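Local coordinates for mannonate dehydratase (Streptococcus suis, PDB 3BDK), which probably catalyses the dehydration of D-mannonate to 2-dehydro-3-deoxy-D-gluconate, with iron(II) or manganese(II) as cofactor, at residues K96-R99 with D100-E104; A196-E199 with Y200-K203; I86-E90 with D91-G95; D54-V57 with G58-W61; I181-N184 with Y185-I189. All blocks are in the same frame, centred on the assembly; numbering follows the deposited sequence.

Interaction 1: K96-R99 with D100-E104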
loop_
_atom_site.group_PDB
_atom_site.type_symbol
_atom_site.label_atom_id
_atom_site.label_comp_id
_atom_site.label_asym_id
_atom_site.label_seq_id
_atom_site.Cartn_x
_atom_site.Cartn_y
_atom_site.Cartn_z
ATOM N N LYS A 96 -20.275 8.731 -38.832
ATOM C CA LYS A 96 -20.911 9.793 -39.626
ATOM C C LYS A 96 -19.924 10.398 -40.668
ATOM O O LYS A 96 -18.701 10.306 -40.481
ATOM C CB LYS A 96 -21.527 10.846 -38.692
ATOM C CG LYS A 96 -22.598 10.284 -37.739
ATOM C CD LYS A 96 -23.090 11.326 -36.744
ATOM C CE LYS A 96 -24.296 12.098 -37.286
ATOM N NZ LYS A 96 -24.292 13.543 -36.881
ATOM N N PRO A 97 -20.437 11.019 -41.764
ATOM C CA PRO A 97 -19.591 11.285 -42.954
ATOM C C PRO A 97 -18.461 12.271 -42.661
ATOM O O PRO A 97 -17.330 12.101 -43.141
ATOM C CB PRO A 97 -20.570 11.901 -43.958
ATOM C CG PRO A 97 -21.927 11.619 -43.425
ATOM C CD PRO A 97 -21.791 11.565 -41.940
ATOM N N ASN A 98 -18.795 13.280 -41.860
ATOM C CA ASN A 98 -17.864 14.224 -41.254
ATOM C C ASN A 98 -16.795 13.631 -40.353
ATOM O O ASN A 98 -16.231 14.357 -39.546
ATOM C CB ASN A 98 -18.673 15.147 -40.353
ATOM C CG ASN A 98 -19.509 14.368 -39.347
ATOM O OD1 ASN A 98 -20.556 13.818 -39.700
ATOM N ND2 ASN A 98 -19.043 14.298 -38.103
ATOM N N ARG A 99 -16.537 12.334 -40.437
ATOM C CA ARG A 99 -15.596 11.718 -39.514
ATOM C C ARG A 99 -14.146 11.926 -39.901
ATOM O O ARG A 99 -13.297 12.043 -39.017
ATOM C CB ARG A 99 -15.893 10.228 -39.286
ATOM C CG ARG A 99 -15.598 9.275 -40.463
ATOM C CD ARG A 99 -16.145 7.889 -40.177
ATOM N NE ARG A 99 -16.206 7.040 -41.364
ATOM C CZ ARG A 99 -16.563 5.756 -41.356
ATOM N NH1 ARG A 99 -16.895 5.152 -40.217
ATOM N NH2 ARG A 99 -16.580 5.067 -42.487
ATOM N N ASP A 100 -13.875 11.975 -41.208
ATOM C CA ASP A 100 -12.508 12.040 -41.759
ATOM C C ASP A 100 -11.655 13.174 -41.216
ATOM O O ASP A 100 -10.479 12.983 -40.901
ATOM C CB ASP A 100 -12.544 12.130 -43.286
ATOM C CG ASP A 100 -12.465 10.771 -43.951
ATOM O OD1 ASP A 100 -11.805 9.870 -43.380
ATOM O OD2 ASP A 100 -13.063 10.610 -45.040
ATOM N N ALA A 101 -12.266 14.354 -41.130
ATOM C CA ALA A 101 -11.634 15.531 -40.566
ATOM C C ALA A 101 -11.332 15.306 -39.081
ATOM O O ALA A 101 -10.242 15.620 -38.612
ATOM C CB ALA A 101 -12.533 16.754 -40.759
ATOM N N LEU A 102 -12.297 14.758 -38.344
ATOM C CA LEU A 102 -12.095 14.494 -36.921
ATOM C C LEU A 102 -10.928 13.529 -36.740
ATOM O O LEU A 102 -10.037 13.773 -35.919
ATOM C CB LEU A 102 -13.391 14.024 -36.247
ATOM C CG LEU A 102 -14.511 15.089 -36.285
ATOM C CD1 LEU A 102 -15.895 14.471 -36.314
ATOM C CD2 LEU A 102 -14.430 16.094 -35.156
ATOM N N ILE A 103 -10.905 12.477 -37.557
ATOM C CA ILE A 103 -9.785 11.531 -37.588
ATOM C C ILE A 103 -8.473 12.235 -37.952
ATOM O O ILE A 103 -7.408 11.878 -37.436
ATOM C CB ILE A 103 -10.066 10.339 -38.539
ATOM C CG1 ILE A 103 -11.193 9.472 -37.969
ATOM C CG2 ILE A 103 -8.800 9.497 -38.769
ATOM C CD1 ILE A 103 -11.706 8.406 -38.911
ATOM N N GLU A 104 -8.565 13.232 -38.836
ATOM C CA GLU A 104 -7.425 14.098 -39.152
ATOM C C GLU A 104 -6.831 14.724 -37.894
ATOM O O GLU A 104 -5.669 14.502 -37.563
ATOM C CB GLU A 104 -7.827 15.204 -40.133
ATOM C CG GLU A 104 -7.772 14.775 -41.570
ATOM C CD GLU A 104 -6.495 14.023 -41.882
ATOM O OE1 GLU A 104 -5.402 14.562 -41.571
ATOM O OE2 GLU A 104 -6.595 12.893 -42.421
#
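The backbone N of Ile103 donates to the carbonyl O of Arg99 over 2.8 Å. The bond is nearly straight (169°). It belongs to the opening turn of helix 99-114. The next bond, from Glu104 N to Asp100 O, is also 2.8 Å long and carries the i to i+4 pattern onward. Residues Lys96 to Arg99 form a type I beta turn that leads into this helix. Ile103 also rests its CG1 against the bonded oxygen, 3.5 Å from Arg99 O. The main side-chain meeting is between Asn98 and Leu102, which cross obliquely. Leu102 CD1 does the touching. It lies 3.3 Å from Asn98 O and 3.6 Å from Asn98 ND2, so one methyl meets both the backbone carbonyl and the side-chain amide. Asn98 has CG between its backbone N and carbonyl carbon (chi1 54°), which keeps the amide close to that methyl. The Arg99 chain runs extended from CG to NE, and its guanidinium makes a cation-pi contact with Tyr200. Asp100 OD1 is hydrogen-bonded to the hydroxyl of the same tyrosine. Leu102 and Ile103 pack on Ile92 of helix 90-93. Arg99 and Ile103 touch Asn197 and Ala204, respectively, so this first turn sits between helix 90-93 and helix 191-210.

Interaction 2: A196-E199 with Y200-K203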
loop_
_atom_site.group_PDB
_atom_site.type_symbol
_atom_site.label_atom_id
_atom_site.label_comp_id
_atom_site.label_asym_id
_atom_site.label_seq_id
_atom_site.Cartn_x
_atom_site.Cartn_y
_atom_site.Cartn_z
ATOM N N ALA A 196 -17.428 -2.099 -37.418
ATOM C CA ALA A 196 -17.072 -1.416 -38.666
ATOM C C ALA A 196 -16.581 0.016 -38.465
ATOM O O ALA A 196 -15.632 0.445 -39.109
ATOM C CB ALA A 196 -18.250 -1.432 -39.633
ATOM N N ASN A 197 -17.234 0.761 -37.586
ATOM C CA ASN A 197 -16.807 2.109 -37.334
ATOM C C ASN A 197 -15.411 2.131 -36.720
ATOM O O ASN A 197 -14.602 3.017 -37.039
ATOM C CB ASN A 197 -17.834 2.825 -36.475
ATOM C CG ASN A 197 -19.179 2.949 -37.176
ATOM O OD1 ASN A 197 -19.296 2.659 -38.363
ATOM N ND2 ASN A 197 -20.194 3.380 -36.448
ATOM N N LEU A 198 -15.123 1.129 -35.888
ATOM C CA LEU A 198 -13.854 1.018 -35.195
ATOM C C LEU A 198 -12.771 0.582 -36.141
ATOM O O LEU A 198 -11.669 1.126 -36.122
ATOM C CB LEU A 198 -13.937 0.014 -34.036
ATOM C CG LEU A 198 -12.638 -0.349 -33.282
ATOM C CD1 LEU A 198 -12.013 0.857 -32.577
ATOM C CD2 LEU A 198 -12.886 -1.467 -32.285
ATOM N N GLU A 199 -13.073 -0.422 -36.952
ATOM C CA GLU A 199 -12.111 -0.918 -37.905
ATOM C C GLU A 199 -11.633 0.203 -38.830
ATOM O O GLU A 199 -10.435 0.348 -39.078
ATOM C CB GLU A 199 -12.715 -2.051 -38.704
ATOM C CG GLU A 199 -11.658 -2.933 -39.350
ATOM C CD GLU A 199 -12.233 -3.804 -40.425
ATOM O OE1 GLU A 199 -13.428 -4.168 -40.299
ATOM O OE2 GLU A 199 -11.495 -4.101 -41.396
ATOM N N TYR A 200 -12.581 1.001 -39.310
ATOM C CA TYR A 200 -12.299 2.162 -40.126
ATOM C C TYR A 200 -11.336 3.104 -39.418
ATOM O O TYR A 200 -10.359 3.574 -40.012
ATOM C CB TYR A 200 -13.598 2.900 -40.418
ATOM C CG TYR A 200 -13.474 4.049 -41.406
ATOM C CD1 TYR A 200 -13.561 3.822 -42.786
ATOM C CD2 TYR A 200 -13.294 5.357 -40.962
ATOM C CE1 TYR A 200 -13.467 4.868 -43.695
ATOM C CE2 TYR A 200 -13.195 6.413 -41.858
ATOM C CZ TYR A 200 -13.287 6.167 -43.226
ATOM O OH TYR A 200 -13.191 7.213 -44.122
ATOM N N PHE A 201 -11.638 3.378 -38.151
ATOM C CA PHE A 201 -10.820 4.229 -37.277
ATOM C C PHE A 201 -9.418 3.651 -37.054
ATOM O O PHE A 201 -8.433 4.369 -37.139
ATOM C CB PHE A 201 -11.558 4.427 -35.942
ATOM C CG PHE A 201 -10.783 5.187 -34.900
ATOM C CD1 PHE A 201 -10.238 4.523 -33.803
ATOM C CD2 PHE A 201 -10.647 6.573 -34.982
ATOM C CE1 PHE A 201 -9.546 5.215 -32.825
ATOM C CE2 PHE A 201 -9.962 7.282 -33.998
ATOM C CZ PHE A 201 -9.401 6.602 -32.923
ATOM N N ILE A 202 -9.349 2.353 -36.787
ATOM C CA ILE A 202 -8.092 1.672 -36.512
ATOM C C ILE A 202 -7.169 1.718 -37.728
ATOM O O ILE A 202 -6.063 2.256 -37.649
ATOM C CB ILE A 202 -8.320 0.210 -36.021
ATOM C CG1 ILE A 202 -8.858 0.188 -34.583
ATOM C CG2 ILE A 202 -7.063 -0.622 -36.114
ATOM C CD1 ILE A 202 -8.029 0.964 -33.535
ATOM N N LYS A 203 -7.618 1.193 -38.865
ATOM C CA LYS A 203 -6.709 1.113 -40.008
ATOM C C LYS A 203 -6.329 2.491 -40.500
ATOM O O LYS A 203 -5.302 2.647 -41.139
ATOM C CB LYS A 203 -7.187 0.166 -41.127
ATOM C CG LYS A 203 -8.603 0.390 -41.645
ATOM C CD LYS A 203 -9.007 -0.664 -42.692
ATOM C CE LYS A 203 -8.905 -2.062 -42.122
ATOM N NZ LYS A 203 -9.317 -2.070 -40.686
#
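Two different first torsions bring Leu198 and Ile202 together. Leu198 has CG trans to its N (chi1 173°), whereas Ile202 has CG1 beside its N (chi1 -73°). The two chains then lie side by side and point the same way, with Leu198 CD1 3.8 Å from Ile202 CG1. The same leucine methyl approaches the Phe201 ring at a slant, 4.3 Å from Phe201 CD1. The backbone bonds of this turn are regular. Ile202 N donates to Leu198 O over 2.7 Å, and Lys203 N donates to Glu199 O over 2.9 Å in an almost straight bond (176°). On another side of the helix the Lys203 chain bends at its last two torsions and turns back toward Glu199. Lys203 NZ and Glu199 OE2 form a salt bridge at 3.1 Å, its hydrogen bond weak; NZ is uncertainly placed, too close to Glu199 CG. The polar end of Tyr200 is held by Asp100. Leu198 and Ile202 face Phe243 of helix 237-245, and Ile202 and Phe201 reach Tyr123 of strand 120-123. This is the amphipathic form of an outer helix in a TIM barrel, with apolar i, i+4 neighbours directed at a strand and an adjacent helix.

Interaction 3: I86-E90 with D91-G95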
loop_
_atom_site.group_PDB
_atom_site.type_symbol
_atom_site.label_atom_id
_atom_site.label_comp_id
_atom_site.label_asym_id
_atom_site.label_seq_id
_atom_site.Cartn_x
_atom_site.Cartn_y
_atom_site.Cartn_z
ATOM N N ILE A 86 -6.670 10.375 -25.444
ATOM C CA ILE A 86 -7.194 11.218 -26.502
ATOM C C ILE A 86 -8.566 10.609 -26.866
ATOM O O ILE A 86 -8.637 9.525 -27.451
ATOM C CB ILE A 86 -6.279 11.241 -27.741
ATOM C CG1 ILE A 86 -4.811 11.431 -27.340
ATOM C CG2 ILE A 86 -6.736 12.328 -28.707
ATOM C CD1 ILE A 86 -3.828 11.253 -28.495
ATOM N N PRO A 87 -9.655 11.284 -26.468
ATOM C CA PRO A 87 -11.030 10.834 -26.722
ATOM C C PRO A 87 -11.508 10.899 -28.178
ATOM O O PRO A 87 -11.644 11.980 -28.751
ATOM C CB PRO A 87 -11.878 11.772 -25.848
ATOM C CG PRO A 87 -11.046 13.013 -25.706
ATOM C CD PRO A 87 -9.614 12.534 -25.683
ATOM N N VAL A 88 -11.777 9.729 -28.748
ATOM C CA VAL A 88 -12.489 9.588 -30.013
ATOM C C VAL A 88 -13.863 10.283 -29.969
ATOM O O VAL A 88 -14.625 10.083 -29.011
ATOM C CB VAL A 88 -12.675 8.112 -30.306
ATOM C CG1 VAL A 88 -13.236 7.933 -31.658
ATOM C CG2 VAL A 88 -11.342 7.391 -30.192
ATOM N N HIS A 89 -14.150 11.111 -30.985
ATOM C CA HIS A 89 -15.405 11.884 -31.090
ATOM C C HIS A 89 -16.601 10.952 -31.340
ATOM O O HIS A 89 -16.459 9.906 -31.982
ATOM C CB HIS A 89 -15.303 12.952 -32.224
ATOM C CG HIS A 89 -16.383 14.003 -32.184
ATOM N ND1 HIS A 89 -17.665 13.783 -32.647
ATOM C CD2 HIS A 89 -16.373 15.276 -31.714
ATOM C CE1 HIS A 89 -18.399 14.868 -32.454
ATOM N NE2 HIS A 89 -17.638 15.790 -31.889
ATOM N N GLU A 90 -17.783 11.333 -30.852
ATOM C CA GLU A 90 -18.994 10.537 -31.096
ATOM C C GLU A 90 -19.205 10.287 -32.579
ATOM O O GLU A 90 -19.583 9.184 -32.976
ATOM C CB GLU A 90 -20.251 11.174 -30.499
ATOM C CG GLU A 90 -20.383 11.012 -28.986
ATOM C CD GLU A 90 -20.491 9.557 -28.510
ATOM O OE1 GLU A 90 -21.162 8.740 -29.177
ATOM O OE2 GLU A 90 -19.900 9.245 -27.450
ATOM N N ASP A 91 -18.951 11.306 -33.391
ATOM C CA ASP A 91 -19.105 11.200 -34.837
ATOM C C ASP A 91 -18.211 10.126 -35.438
ATOM O O ASP A 91 -18.584 9.508 -36.431
ATOM C CB ASP A 91 -18.840 12.545 -35.515
ATOM C CG ASP A 91 -19.925 13.571 -35.231
ATOM O OD1 ASP A 91 -21.103 13.169 -35.083
ATOM O OD2 ASP A 91 -19.594 14.780 -35.176
ATOM N N ILE A 92 -17.038 9.900 -34.848
ATOM C CA ILE A 92 -16.201 8.790 -35.305
ATOM C C ILE A 92 -16.824 7.470 -34.872
ATOM O O ILE A 92 -16.928 6.540 -35.672
ATOM C CB ILE A 92 -14.735 8.871 -34.825
ATOM C CG1 ILE A 92 -14.049 10.102 -35.417
ATOM C CG2 ILE A 92 -13.975 7.605 -35.234
ATOM C CD1 ILE A 92 -12.767 10.510 -34.698
ATOM N N LYS A 93 -17.247 7.412 -33.609
ATOM C CA LYS A 93 -17.894 6.231 -33.040
ATOM C C LYS A 93 -19.147 5.844 -33.833
ATOM O O LYS A 93 -19.389 4.654 -34.060
ATOM C CB LYS A 93 -18.248 6.462 -31.559
ATOM C CG LYS A 93 -17.109 6.287 -30.534
ATOM C CD LYS A 93 -17.572 6.748 -29.143
ATOM C CE LYS A 93 -16.467 6.661 -28.091
ATOM N NZ LYS A 93 -16.816 7.370 -26.823
ATOM N N GLN A 94 -19.919 6.845 -34.263
ATOM C CA GLN A 94 -21.155 6.642 -35.033
ATOM C C GLN A 94 -20.934 6.416 -36.536
ATOM O O GLN A 94 -21.883 6.120 -37.264
ATOM C CB GLN A 94 -22.085 7.839 -34.856
ATOM C CG GLN A 94 -22.961 7.801 -33.636
ATOM C CD GLN A 94 -23.542 9.172 -33.301
ATOM O OE1 GLN A 94 -24.763 9.368 -33.297
ATOM N NE2 GLN A 94 -22.669 10.128 -33.016
ATOM N N GLY A 95 -19.698 6.565 -37.003
ATOM C CA GLY A 95 -19.387 6.485 -38.436
ATOM C C GLY A 95 -20.069 7.518 -39.336
ATOM O O GLY A 95 -20.406 7.221 -40.491
HETATM O O HOH W 1 -13.482 8.091 -26.549
#
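His89 is the N-cap residue of helix 90-93. Its ring nitrogen ND1 accepts from Asp91 N at 2.9 Å, with the donor at the ring edge and close to the ring plane. The imidazole stands trans to its own backbone N (chi1 -166°), which brings ND1 up to the first turn of the helix. The Asp91 carboxylate lies beside the ring, OD2 3.0 Å from His89 CE1, with the two planes 29° apart. Backbone bonds continue the turn. Lys93 N donates to His89 O at 3.1 Å, and Gln94 N donates to Glu90 O at 2.7 Å. Gln94 NE2 adds a weak bond to that same Glu90 oxygen, while Gln94 OE1 is hydrogen-bonded to Asn184 ND2. Gly95, with positive phi, closes the short helix in a Schellman motif. Apolar contact comes from Val88, whose CG1 lies 3.6 Å from Ile92 CB, the two side chains crossing at about a right angle. Among the charged groups, Glu90 OE2 and Lys93 NZ form a long salt bridge of 3.7 Å. Their stronger partners are elsewhere: Tyr185 for Glu90 and Met126 O for Lys93. Lys93 NZ also has a long, weak ion pair with Asp130, which lines the D-mannose pocket. As an acceptor, ND1 is probably unprotonated, and the nearby Asp91 carboxylate probably polarises the imidazole.

Interaction 4: D54-V57 with G58-W61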
loop_
_atom_site.group_PDB
_atom_site.type_symbol
_atom_site.label_atom_id
_atom_site.label_comp_id
_atom_site.label_asym_id
_atom_site.label_seq_id
_atom_site.Cartn_x
_atom_site.Cartn_y
_atom_site.Cartn_z
ATOM N N ASP A 54 -7.723 21.531 -22.433
ATOM C CA ASP A 54 -8.171 22.827 -22.966
ATOM C C ASP A 54 -8.436 22.834 -24.487
ATOM O O ASP A 54 -8.540 23.905 -25.108
ATOM C CB ASP A 54 -7.176 23.945 -22.567
ATOM C CG ASP A 54 -5.708 23.561 -22.811
ATOM O OD1 ASP A 54 -5.372 22.352 -22.857
ATOM O OD2 ASP A 54 -4.874 24.477 -22.943
ATOM N N VAL A 55 -8.531 21.643 -25.078
ATOM C CA VAL A 55 -8.917 21.495 -26.485
ATOM C C VAL A 55 -10.192 20.645 -26.562
ATOM O O VAL A 55 -10.199 19.508 -26.096
ATOM C CB VAL A 55 -7.757 20.936 -27.361
ATOM C CG1 VAL A 55 -6.932 19.916 -26.603
ATOM C CG2 VAL A 55 -8.279 20.353 -28.677
ATOM N N PRO A 56 -11.271 21.206 -27.154
ATOM C CA PRO A 56 -12.679 20.757 -27.021
ATOM C C PRO A 56 -12.976 19.249 -27.059
ATOM O O PRO A 56 -13.721 18.771 -26.190
ATOM C CB PRO A 56 -13.396 21.506 -28.150
ATOM C CG PRO A 56 -12.634 22.792 -28.229
ATOM C CD PRO A 56 -11.179 22.385 -28.038
ATOM N N VAL A 57 -12.442 18.523 -28.048
ATOM C CA VAL A 57 -12.560 17.051 -28.098
ATOM C C VAL A 57 -12.045 16.477 -29.412
ATOM O O VAL A 57 -11.074 15.710 -29.433
ATOM C CB VAL A 57 -14.015 16.534 -27.803
ATOM C CG1 VAL A 57 -14.998 16.932 -28.916
ATOM C CG2 VAL A 57 -14.023 15.023 -27.566
ATOM N N GLY A 58 -12.710 16.853 -30.501
ATOM C CA GLY A 58 -12.339 16.397 -31.831
ATOM C C GLY A 58 -11.092 17.076 -32.366
ATOM O O GLY A 58 -10.268 16.433 -33.027
ATOM N N GLN A 59 -10.956 18.369 -32.061
ATOM C CA GLN A 59 -9.885 19.218 -32.592
ATOM C C GLN A 59 -8.483 18.764 -32.193
ATOM O O GLN A 59 -8.311 18.058 -31.206
ATOM C CB GLN A 59 -10.133 20.676 -32.205
ATOM C CG GLN A 59 -11.216 21.356 -33.055
ATOM C CD GLN A 59 -12.139 22.279 -32.246
ATOM O OE1 GLN A 59 -11.695 23.006 -31.353
ATOM N NE2 GLN A 59 -13.430 22.249 -32.566
ATOM N N ALA A 60 -7.493 19.171 -32.983
ATOM C CA ALA A 60 -6.121 18.674 -32.877
ATOM C C ALA A 60 -5.421 19.035 -31.570
ATOM O O ALA A 60 -5.707 20.063 -30.969
ATOM C CB ALA A 60 -5.303 19.163 -34.058
ATOM N N TRP A 61 -4.496 18.179 -31.145
ATOM C CA TRP A 61 -3.723 18.402 -29.921
ATOM C C TRP A 61 -2.358 19.030 -30.248
ATOM O O TRP A 61 -1.487 18.356 -30.799
ATOM C CB TRP A 61 -3.545 17.082 -29.155
ATOM C CG TRP A 61 -4.716 16.686 -28.270
ATOM C CD1 TRP A 61 -6.042 16.981 -28.464
ATOM C CD2 TRP A 61 -4.656 15.898 -27.074
ATOM N NE1 TRP A 61 -6.806 16.443 -27.451
ATOM C CE2 TRP A 61 -5.982 15.773 -26.585
ATOM C CE3 TRP A 61 -3.610 15.291 -26.359
ATOM C CZ2 TRP A 61 -6.287 15.067 -25.415
ATOM C CZ3 TRP A 61 -3.915 14.590 -25.193
ATOM C CH2 TRP A 61 -5.243 14.484 -24.735
#
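Val55 and Trp61 meet with their side chains at about a right angle. The CG1 methyl of Val55 touches the pyrrole part of the indole, 3.6 Å from both Trp61 NE1 and Trp61 CD1. It comes at a slant to the ring. The other methyl of Val55 turns to the backbone instead. CG2 is trans to the backbone N, and it lies 3.4 Å from Gln59 O and 3.5 Å from Ala60 O. One branched side chain thus bridges the bend, with one methyl on the ring and one on the peptide carbonyls. Pro56 and Gln59 meet at a slant on the exposed part of the loop. There the amide oxygen OE1 of Gln59 rests on the proline ring, 3.3 Å from Pro56 CG. These contacts are by van der Waals touch. Beyond the bend, Trp61 O is hydrogen-bonded to Asn112 of helix 99-114, and the indole packs on Ile86. Val57 leans on His89, and its side chain is about 10 Å from the bound D-mannose. The bend lies between strand 47-50 and helix 63-74. It is a beta-alpha connection of the TIM barrel, the kind of loop that borders the active site in this fold.

Interaction 5: I181-N184 with Y185-I189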
loop_
_atom_site.group_PDB
_atom_site.type_symbol
_atom_site.label_atom_id
_atom_site.label_comp_id
_atom_site.label_asym_id
_atom_site.label_seq_id
_atom_site.Cartn_x
_atom_site.Cartn_y
_atom_site.Cartn_z
ATOM N N ILE A 181 -28.679 11.269 -29.799
ATOM C CA ILE A 181 -27.482 10.450 -29.957
ATOM C C ILE A 181 -27.805 9.022 -29.501
ATOM O O ILE A 181 -27.368 8.027 -30.112
ATOM C CB ILE A 181 -26.304 11.043 -29.155
ATOM C CG1 ILE A 181 -25.800 12.311 -29.851
ATOM C CG2 ILE A 181 -25.170 10.047 -29.039
ATOM C CD1 ILE A 181 -24.989 13.252 -28.975
ATOM N N ILE A 182 -28.601 8.945 -28.433
ATOM C CA ILE A 182 -29.025 7.681 -27.856
ATOM C C ILE A 182 -30.017 7.011 -28.806
ATOM O O ILE A 182 -29.870 5.830 -29.121
ATOM C CB ILE A 182 -29.579 7.872 -26.421
ATOM C CG1 ILE A 182 -28.426 8.172 -25.448
ATOM C CG2 ILE A 182 -30.305 6.636 -25.956
ATOM C CD1 ILE A 182 -28.784 9.119 -24.320
ATOM N N GLU A 183 -30.989 7.772 -29.307
ATOM C CA GLU A 183 -31.900 7.252 -30.339
ATOM C C GLU A 183 -31.142 6.647 -31.529
ATOM O O GLU A 183 -31.448 5.511 -31.944
ATOM C CB GLU A 183 -32.931 8.297 -30.788
ATOM C CG GLU A 183 -33.736 8.896 -29.620
ATOM C CD GLU A 183 -35.095 9.487 -30.022
ATOM O OE1 GLU A 183 -35.797 10.024 -29.117
ATOM O OE2 GLU A 183 -35.466 9.410 -31.225
ATOM N N ASN A 184 -30.141 7.370 -32.039
ATOM C CA ASN A 184 -29.343 6.879 -33.167
ATOM C C ASN A 184 -28.662 5.527 -32.906
ATOM O O ASN A 184 -28.866 4.594 -33.664
ATOM C CB ASN A 184 -28.352 7.936 -33.689
ATOM C CG ASN A 184 -27.717 7.541 -35.039
ATOM O OD1 ASN A 184 -28.414 7.286 -36.023
ATOM N ND2 ASN A 184 -26.392 7.483 -35.073
ATOM N N TYR A 185 -27.885 5.434 -31.826
ATOM C CA TYR A 185 -27.225 4.185 -31.379
ATOM C C TYR A 185 -28.199 3.031 -31.153
ATOM O O TYR A 185 -27.963 1.907 -31.621
ATOM C CB TYR A 185 -26.451 4.423 -30.082
ATOM C CG TYR A 185 -25.044 4.944 -30.249
ATOM C CD1 TYR A 185 -24.654 6.156 -29.681
ATOM C CD2 TYR A 185 -24.089 4.223 -30.962
ATOM C CE1 TYR A 185 -23.360 6.635 -29.832
ATOM C CE2 TYR A 185 -22.802 4.702 -31.121
ATOM C CZ TYR A 185 -22.444 5.901 -30.550
ATOM O OH TYR A 185 -21.154 6.365 -30.701
ATOM N N ARG A 186 -29.286 3.306 -30.436
ATOM C CA ARG A 186 -30.307 2.289 -30.134
ATOM C C ARG A 186 -30.922 1.708 -31.384
ATOM O O ARG A 186 -30.882 0.505 -31.606
ATOM C CB ARG A 186 -31.427 2.874 -29.276
ATOM C CG ARG A 186 -31.038 3.135 -27.843
ATOM C CD ARG A 186 -32.234 3.573 -27.062
ATOM N NE ARG A 186 -31.926 3.716 -25.651
ATOM C CZ ARG A 186 -32.677 4.378 -24.783
ATOM N NH1 ARG A 186 -33.791 4.975 -25.176
ATOM N NH2 ARG A 186 -32.309 4.445 -23.510
ATOM N N GLN A 187 -31.475 2.583 -32.212
ATOM C CA GLN A 187 -32.243 2.161 -33.396
ATOM C C GLN A 187 -31.399 1.821 -34.625
ATOM O O GLN A 187 -31.725 0.889 -35.363
ATOM C CB GLN A 187 -33.249 3.240 -33.772
ATOM C CG GLN A 187 -34.170 3.612 -32.655
ATOM C CD GLN A 187 -35.091 4.737 -33.039
ATOM O OE1 GLN A 187 -35.455 4.883 -34.206
ATOM N NE2 GLN A 187 -35.495 5.536 -32.051
ATOM N N ASN A 188 -30.310 2.556 -34.827
ATOM C CA ASN A 188 -29.610 2.502 -36.109
ATOM C C ASN A 188 -28.212 1.892 -36.116
ATOM O O ASN A 188 -27.813 1.307 -37.120
ATOM C CB ASN A 188 -29.656 3.880 -36.793
ATOM C CG ASN A 188 -31.101 4.401 -36.960
ATOM O OD1 ASN A 188 -31.416 5.555 -36.629
ATOM N ND2 ASN A 188 -31.979 3.544 -37.459
ATOM N N ILE A 189 -27.485 1.978 -35.000
ATOM C CA ILE A 189 -26.120 1.413 -34.926
ATOM C C ILE A 189 -26.085 0.089 -34.147
ATOM O O ILE A 189 -26.305 0.067 -32.936
ATOM C CB ILE A 189 -25.096 2.391 -34.275
ATOM C CG1 ILE A 189 -25.352 3.857 -34.667
ATOM C CG2 ILE A 189 -23.670 1.943 -34.560
ATOM C CD1 ILE A 189 -24.811 4.287 -36.020
#
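The guanidinium of Arg186 has Ile182 CG2 over one face, 3.3 Å above the plane and shifted toward the rim. The methyl is 3.4 Å from Arg186 NE. Ile182 CG2 stands anti to the backbone N, which sets that methyl toward Arg186. The two side chains run alongside each other in the same direction, and the arginine chain stays extended from CG to NE. Arg186 NE is hydrogen-bonded to Phe228 O. The Tyr185 ring lies beside Ile181, with Ile181 CG2 3.9 Å from Tyr185 CE1. The amides of Asn184 and Asn188 are turned 56° apart, and their side chains cross at about a right angle. Asn184 ND2 is bound to Gln94 OE1, and it also meets Ile189 CD1 at 3.7 Å. Residues 181-187 are the last turns of helix 176-187, and the chain then leaves it. Tyr185 N to Ile181 O and Arg186 N to Ile182 O are regular i to i+4 bonds, and the first is almost straight (178°). At the C-terminal end the pattern changes, because Asn184 O takes two donors. Asn188 N is 2.8 Å from Asn184 O, and Ile189 N reaches the same oxygen at 3.2 Å. They approach from opposite faces of the carbonyl plane. The Tyr185 hydroxyl is hydrogen-bonded to Glu90 OE1, while its ring packs on Pro127, Val128 and Leu230.

How the interactions relate
From the N terminus the contacts come in series: interaction 4, 3, 1, 5 and then 2. Each is a local turn, so none nests in or crosses another. Interaction 4 shapes the loop after strand 47-50 and touches interaction 3 through Val57 and His89. Interaction 3 starts helix 90-93 after strand 79-84. Interaction 1 follows at once and packs back on it through Leu102 and Ile103. Interaction 5 ends helix 176-187 and is tied to interaction 3 by Tyr185-Glu90 and Asn184-Gln94 bonds. Interaction 2, on helix 191-210, binds Lys93 O through Asn197 and meets interaction 1 through Tyr200. Interaction 3 thus touches the other four.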